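PDB 3OMB: extracellular solute-binding protein, family 1 from Bifidobacterium longum subsp. infantis ATCC 15697, which probably captures a solute, perhaps a carbohydrate, outside the cell and delivers it to an ABC importer, and also binds a magnesium ion. Local coordinates for residues S346-P351 and I426-T431; P136-M141 and A151-R156. All coordinates share one frame; numbering follows the deposited sequence.

Interaction 1: S346-P351 and I426-T431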
loop_
_atom_site.group_PDB
_atom_site.type_symbol
_atom_site.label_atom_id
_atom_site.label_comp_id
_atom_site.label_asym_id
_atom_site.label_seq_id
_atom_site.Cartn_x
_atom_site.Cartn_y
_atom_site.Cartn_z
ATOM N N SER A 346 -5.650 4.734 -1.367
ATOM C CA SER A 346 -5.743 4.521 -2.800
ATOM C C SER A 346 -4.577 3.638 -3.189
ATOM O O SER A 346 -3.481 3.820 -2.676
ATOM C CB SER A 346 -5.655 5.865 -3.541
ATOM O OG SER A 346 -5.417 5.628 -4.915
ATOM N N SER A 347 -4.798 2.680 -4.078
ATOM C CA SER A 347 -3.724 1.798 -4.541
ATOM C C SER A 347 -3.043 2.303 -5.830
ATOM O O SER A 347 -2.182 1.628 -6.371
ATOM C CB SER A 347 -4.278 0.387 -4.765
ATOM O OG SER A 347 -4.986 -0.070 -3.625
ATOM N N GLU A 348 -3.434 3.482 -6.309
ATOM C CA GLU A 348 -3.016 3.952 -7.628
ATOM C C GLU A 348 -1.649 4.636 -7.610
ATOM O O GLU A 348 -0.723 4.214 -8.320
ATOM C CB GLU A 348 -4.047 4.920 -8.211
ATOM C CG GLU A 348 -3.638 5.420 -9.607
ATOM C CD GLU A 348 -4.685 6.327 -10.250
ATOM O OE1 GLU A 348 -4.491 6.718 -11.436
ATOM O OE2 GLU A 348 -5.700 6.633 -9.576
ATOM N N LEU A 349 -1.554 5.695 -6.807
ATOM C CA LEU A 349 -0.371 6.535 -6.730
ATOM C C LEU A 349 0.598 6.107 -5.654
ATOM O O LEU A 349 0.210 5.598 -4.608
ATOM C CB LEU A 349 -0.752 7.995 -6.488
ATOM C CG LEU A 349 -1.705 8.599 -7.516
ATOM C CD1 LEU A 349 -2.147 9.982 -7.056
ATOM C CD2 LEU A 349 -1.104 8.634 -8.949
ATOM N N SER A 350 1.874 6.342 -5.921
ATOM C CA SER A 350 2.936 5.890 -5.046
ATOM C C SER A 350 4.065 6.916 -5.115
ATOM O O SER A 350 4.474 7.301 -6.206
ATOM C CB SER A 350 3.389 4.498 -5.494
ATOM O OG SER A 350 4.647 4.173 -4.954
ATOM N N PRO A 351 4.543 7.399 -3.946
ATOM C CA PRO A 351 5.502 8.496 -4.009
ATOM C C PRO A 351 6.880 7.982 -4.370
ATOM O O PRO A 351 7.109 6.771 -4.346
ATOM C CB PRO A 351 5.505 9.070 -2.583
ATOM C CG PRO A 351 4.454 8.311 -1.806
ATOM C CD PRO A 351 4.163 7.055 -2.561
ATOM N N ILE A 426 -0.213 5.342 -15.675
ATOM C CA ILE A 426 -1.211 4.799 -16.590
ATOM C C ILE A 426 -2.317 5.824 -16.645
ATOM O O ILE A 426 -2.991 6.055 -15.624
ATOM C CB ILE A 426 -1.821 3.457 -16.103
ATOM C CG1 ILE A 426 -0.739 2.389 -15.869
ATOM C CG2 ILE A 426 -2.889 2.937 -17.114
ATOM C CD1 ILE A 426 0.002 1.992 -17.088
ATOM N N PRO A 427 -2.514 6.445 -17.827
ATOM C CA PRO A 427 -3.481 7.547 -17.961
ATOM C C PRO A 427 -4.926 7.036 -17.939
ATOM O O PRO A 427 -5.166 5.868 -18.273
ATOM C CB PRO A 427 -3.132 8.151 -19.315
ATOM C CG PRO A 427 -2.588 6.925 -20.127
ATOM C CD PRO A 427 -1.880 6.074 -19.114
ATOM N N ASP A 428 -5.877 7.898 -17.560
ATOM C CA ASP A 428 -7.284 7.482 -17.457
ATOM C C ASP A 428 -7.865 7.056 -18.791
ATOM O O ASP A 428 -8.824 6.261 -18.839
ATOM C CB ASP A 428 -8.156 8.568 -16.871
ATOM C CG ASP A 428 -7.954 8.737 -15.373
ATOM O OD1 ASP A 428 -7.266 7.881 -14.750
ATOM O OD2 ASP A 428 -8.486 9.738 -14.832
ATOM N N GLU A 429 -7.289 7.570 -19.875
ATOM C CA GLU A 429 -7.804 7.227 -21.200
ATOM C C GLU A 429 -7.428 5.785 -21.599
ATOM O O GLU A 429 -7.981 5.260 -22.545
ATOM C CB GLU A 429 -7.434 8.298 -22.263
ATOM C CG GLU A 429 -5.940 8.592 -22.396
ATOM C CD GLU A 429 -5.383 9.671 -21.420
ATOM O OE1 GLU A 429 -6.006 10.008 -20.368
ATOM O OE2 GLU A 429 -4.256 10.173 -21.724
ATOM N N ALA A 430 -6.519 5.141 -20.857
ATOM C CA ALA A 430 -6.141 3.755 -21.156
ATOM C C ALA A 430 -7.131 2.746 -20.578
ATOM O O ALA A 430 -7.511 2.843 -19.412
ATOM C CB ALA A 430 -4.771 3.453 -20.646
ATOM N N THR A 431 -7.539 1.794 -21.416
ATOM C CA THR A 431 -8.397 0.682 -21.032
ATOM C C THR A 431 -7.593 -0.599 -21.194
ATOM O O THR A 431 -7.147 -0.923 -22.297
ATOM C CB THR A 431 -9.713 0.606 -21.890
ATOM O OG1 THR A 431 -10.410 1.849 -21.801
ATOM C CG2 THR A 431 -10.654 -0.520 -21.386
HETATM O O HOH W 1 -2.257 6.310 -12.743
#
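A water-bridged acidic site, where E348 meets I426 and D428, joins the approach to strand 349-350 to the loop 426-431 in this extracellular solute-binding protein. Between the two segments the contact is sparse, burying 41 Å² without a direct hydrogen bond. The carboxylate of E348 reaches across on an extended side chain, with CG anti to the backbone N (chi1 -179°) and CD anti to CA (chi2 177°), which carries OE1 away from its own backbone, toward the loop 426-431. There a water donates to E348 OE1 at 2.6 Å and to the backbone oxygen I426 O at 3.0 Å, spanning a gap of 4.5 Å between these two acceptors. E348 OE1 also lies 4.5 Å from D428 OD1, a pairing of like charges that K135 offsets: its NZ forms salt bridges to both oxygens and probably helps keep the two acids ionised. D428 is the second residue of a type I beta turn from P427 to A430, closed by a bond from A430 N to P427 O. Just before E348 the chain makes an ST turn, E348 N donating to S346 OG at 3.2 Å in a nearly straight bond of 167°.

Interaction 2: P136-M141 and A151-R156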
loop_
_atom_site.group_PDB
_atom_site.type_symbol
_atom_site.label_atom_id
_atom_site.label_comp_id
_atom_site.label_asym_id
_atom_site.label_seq_id
_atom_site.Cartn_x
_atom_site.Cartn_y
_atom_site.Cartn_z
ATOM N N PRO A 136 -3.971 15.515 -9.797
ATOM C CA PRO A 136 -3.337 16.559 -8.985
ATOM C C PRO A 136 -2.768 16.042 -7.670
ATOM O O PRO A 136 -1.921 16.718 -7.072
ATOM C CB PRO A 136 -4.460 17.576 -8.742
ATOM C CG PRO A 136 -5.652 17.080 -9.495
ATOM C CD PRO A 136 -5.435 15.643 -9.831
ATOM N N ASP A 137 -3.202 14.873 -7.206
ATOM C CA ASP A 137 -2.592 14.333 -5.979
ATOM C C ASP A 137 -1.143 13.837 -6.194
ATOM O O ASP A 137 -0.345 13.817 -5.247
ATOM C CB ASP A 137 -3.467 13.262 -5.315
ATOM C CG ASP A 137 -4.673 13.861 -4.532
ATOM O OD1 ASP A 137 -4.933 15.102 -4.586
ATOM O OD2 ASP A 137 -5.372 13.068 -3.854
ATOM N N ALA A 138 -0.817 13.449 -7.437
ATOM C CA ALA A 138 0.547 13.079 -7.823
ATOM C C ALA A 138 1.463 14.277 -7.879
ATOM O O ALA A 138 2.632 14.166 -7.551
ATOM C CB ALA A 138 0.566 12.382 -9.162
ATOM N N LYS A 139 0.944 15.410 -8.347
ATOM C CA LYS A 139 1.683 16.674 -8.284
ATOM C C LYS A 139 2.043 17.013 -6.840
ATOM O O LYS A 139 3.180 17.397 -6.541
ATOM C CB LYS A 139 0.858 17.804 -8.885
ATOM C CG LYS A 139 1.598 19.126 -8.896
ATOM C CD LYS A 139 1.191 19.923 -10.112
ATOM C CE LYS A 139 0.323 21.085 -9.774
ATOM N NZ LYS A 139 0.448 22.058 -10.915
ATOM N N LYS A 140 1.074 16.846 -5.951
ATOM C CA LYS A 140 1.260 17.198 -4.562
ATOM C C LYS A 140 2.232 16.251 -3.880
ATOM O O LYS A 140 3.105 16.700 -3.136
ATOM C CB LYS A 140 -0.081 17.247 -3.843
ATOM C CG LYS A 140 -0.910 18.489 -4.145
ATOM C CD LYS A 140 -2.128 18.491 -3.230
ATOM C CE LYS A 140 -3.413 18.848 -3.931
ATOM N NZ LYS A 140 -3.402 20.298 -4.218
HETATM N N MSE A 141 2.102 14.953 -4.159
HETATM C CA MSE A 141 3.098 13.954 -3.755
HETATM C C MSE A 141 4.511 14.283 -4.243
HETATM O O MSE A 141 5.500 14.058 -3.530
HETATM C CB MSE A 141 2.746 12.593 -4.325
HETATM C CG MSE A 141 1.901 11.751 -3.457
HETATM SE SE MSE A 141 1.823 9.965 -4.290
HETATM C CE MSE A 141 0.262 9.360 -3.307
ATOM N N ALA A 151 11.600 13.960 -6.360
ATOM C CA ALA A 151 11.210 12.580 -6.575
ATOM C C ALA A 151 9.802 12.571 -7.110
ATOM O O ALA A 151 8.880 12.940 -6.413
ATOM C CB ALA A 151 11.283 11.770 -5.244
ATOM N N ILE A 152 9.646 12.137 -8.352
ATOM C CA ILE A 152 8.329 12.123 -8.990
ATOM C C ILE A 152 7.595 10.836 -8.648
ATOM O O ILE A 152 8.188 9.741 -8.648
ATOM C CB ILE A 152 8.458 12.315 -10.510
ATOM C CG1 ILE A 152 9.402 13.510 -10.763
ATOM C CG2 ILE A 152 7.079 12.501 -11.164
ATOM C CD1 ILE A 152 9.396 14.097 -12.170
ATOM N N ALA A 153 6.307 10.979 -8.354
ATOM C CA ALA A 153 5.448 9.845 -8.061
ATOM C C ALA A 153 5.158 9.033 -9.321
ATOM O O ALA A 153 5.488 9.429 -10.445
ATOM C CB ALA A 153 4.123 10.332 -7.417
ATOM N N ASP A 154 4.527 7.887 -9.121
ATOM C CA ASP A 154 4.053 7.075 -10.244
ATOM C C ASP A 154 2.606 6.632 -10.001
ATOM O O ASP A 154 2.089 6.736 -8.892
ATOM C CB ASP A 154 4.981 5.885 -10.438
ATOM C CG ASP A 154 5.350 5.230 -9.130
ATOM O OD1 ASP A 154 4.472 4.537 -8.554
ATOM O OD2 ASP A 154 6.507 5.414 -8.671
ATOM N N GLY A 155 1.950 6.155 -11.042
ATOM C CA GLY A 155 0.562 5.703 -10.924
ATOM C C GLY A 155 0.306 4.448 -11.732
ATOM O O GLY A 155 0.837 4.295 -12.813
ATOM N N ARG A 156 -0.540 3.575 -11.191
ATOM C CA ARG A 156 -0.837 2.253 -11.719
ATOM C C ARG A 156 -2.135 2.266 -12.488
ATOM O O ARG A 156 -2.603 1.206 -12.872
ATOM C CB ARG A 156 -1.188 1.333 -10.547
ATOM C CG ARG A 156 -0.141 0.623 -9.868
ATOM C CD ARG A 156 -0.782 -0.619 -9.250
ATOM N NE ARG A 156 -1.033 -0.526 -7.809
ATOM C CZ ARG A 156 -0.963 -1.582 -6.991
ATOM N NH1 ARG A 156 -0.628 -2.774 -7.475
ATOM N NH2 ARG A 156 -1.203 -1.451 -5.691
#
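The methyl group of A153 meets the side of helix 136-142 at A138 and M141, residues three apart in sequence that bring neighbouring helical turns against one strand. This is helix-on-strand packing: strand 152-155 pairs antiparallel with strand 349-350, and the helix rests against them. No hydrogen bond crosses between the segments, and the side chains meet through apolar atoms. A153 CB lies 3.9 Å from the selenium of M141, here selenomethionine, and 4.1 Å from M141 CB, so the residue touches the methyl with both the root and the far part of its side chain. From CB through CG that chain runs extended, with SE anti to CB's own backbone carbon CA (chi2 -172°), which carries the selenium out alongside the alanine. A138 meets the same methyl by its carbonyl, A138 O lying 4.1 Å from A153 CB, and less closely by its CB, 4.5 Å from A153 CB. With alanines facing each other, the backbones come close, the CA atoms of A138 and A153 being 5.9 Å apart. Farther out, L349 of the partner strand packs on both A138 and M141, while F131 of helix 126-134 touches A138. S142 ties polar atoms at the edge of this apolar patch, its OG hydrogen-bonded to A138 O and to A153 N. On the strand, A153 O is hydrogen-bonded to the hydroxyl OH of Y374.

Both contacts meet at the small antiparallel sheet of strands 349-350 and 152-155, and their centres lie 10 Å apart. Both are largely buried, but D428 leaves interaction 1 partly open to solvent, while A138, M141 and A153 are all buried. Interaction 2 sets helix against strand through methyl groups and a selenomethionine; interaction 1 joins a strand's approach to an irregular loop through a water and two acids that share K135. The two are physically coupled. R156 N probably donates to E348 O at 2.9 Å. A second probable bond runs from R156 NE to S347 O at 2.8 Å. L349 CB packs 3.6 Å from M141 CE. G155 adds backbone bonding to I426, so strand 152-155 also connects with the loop 426-431.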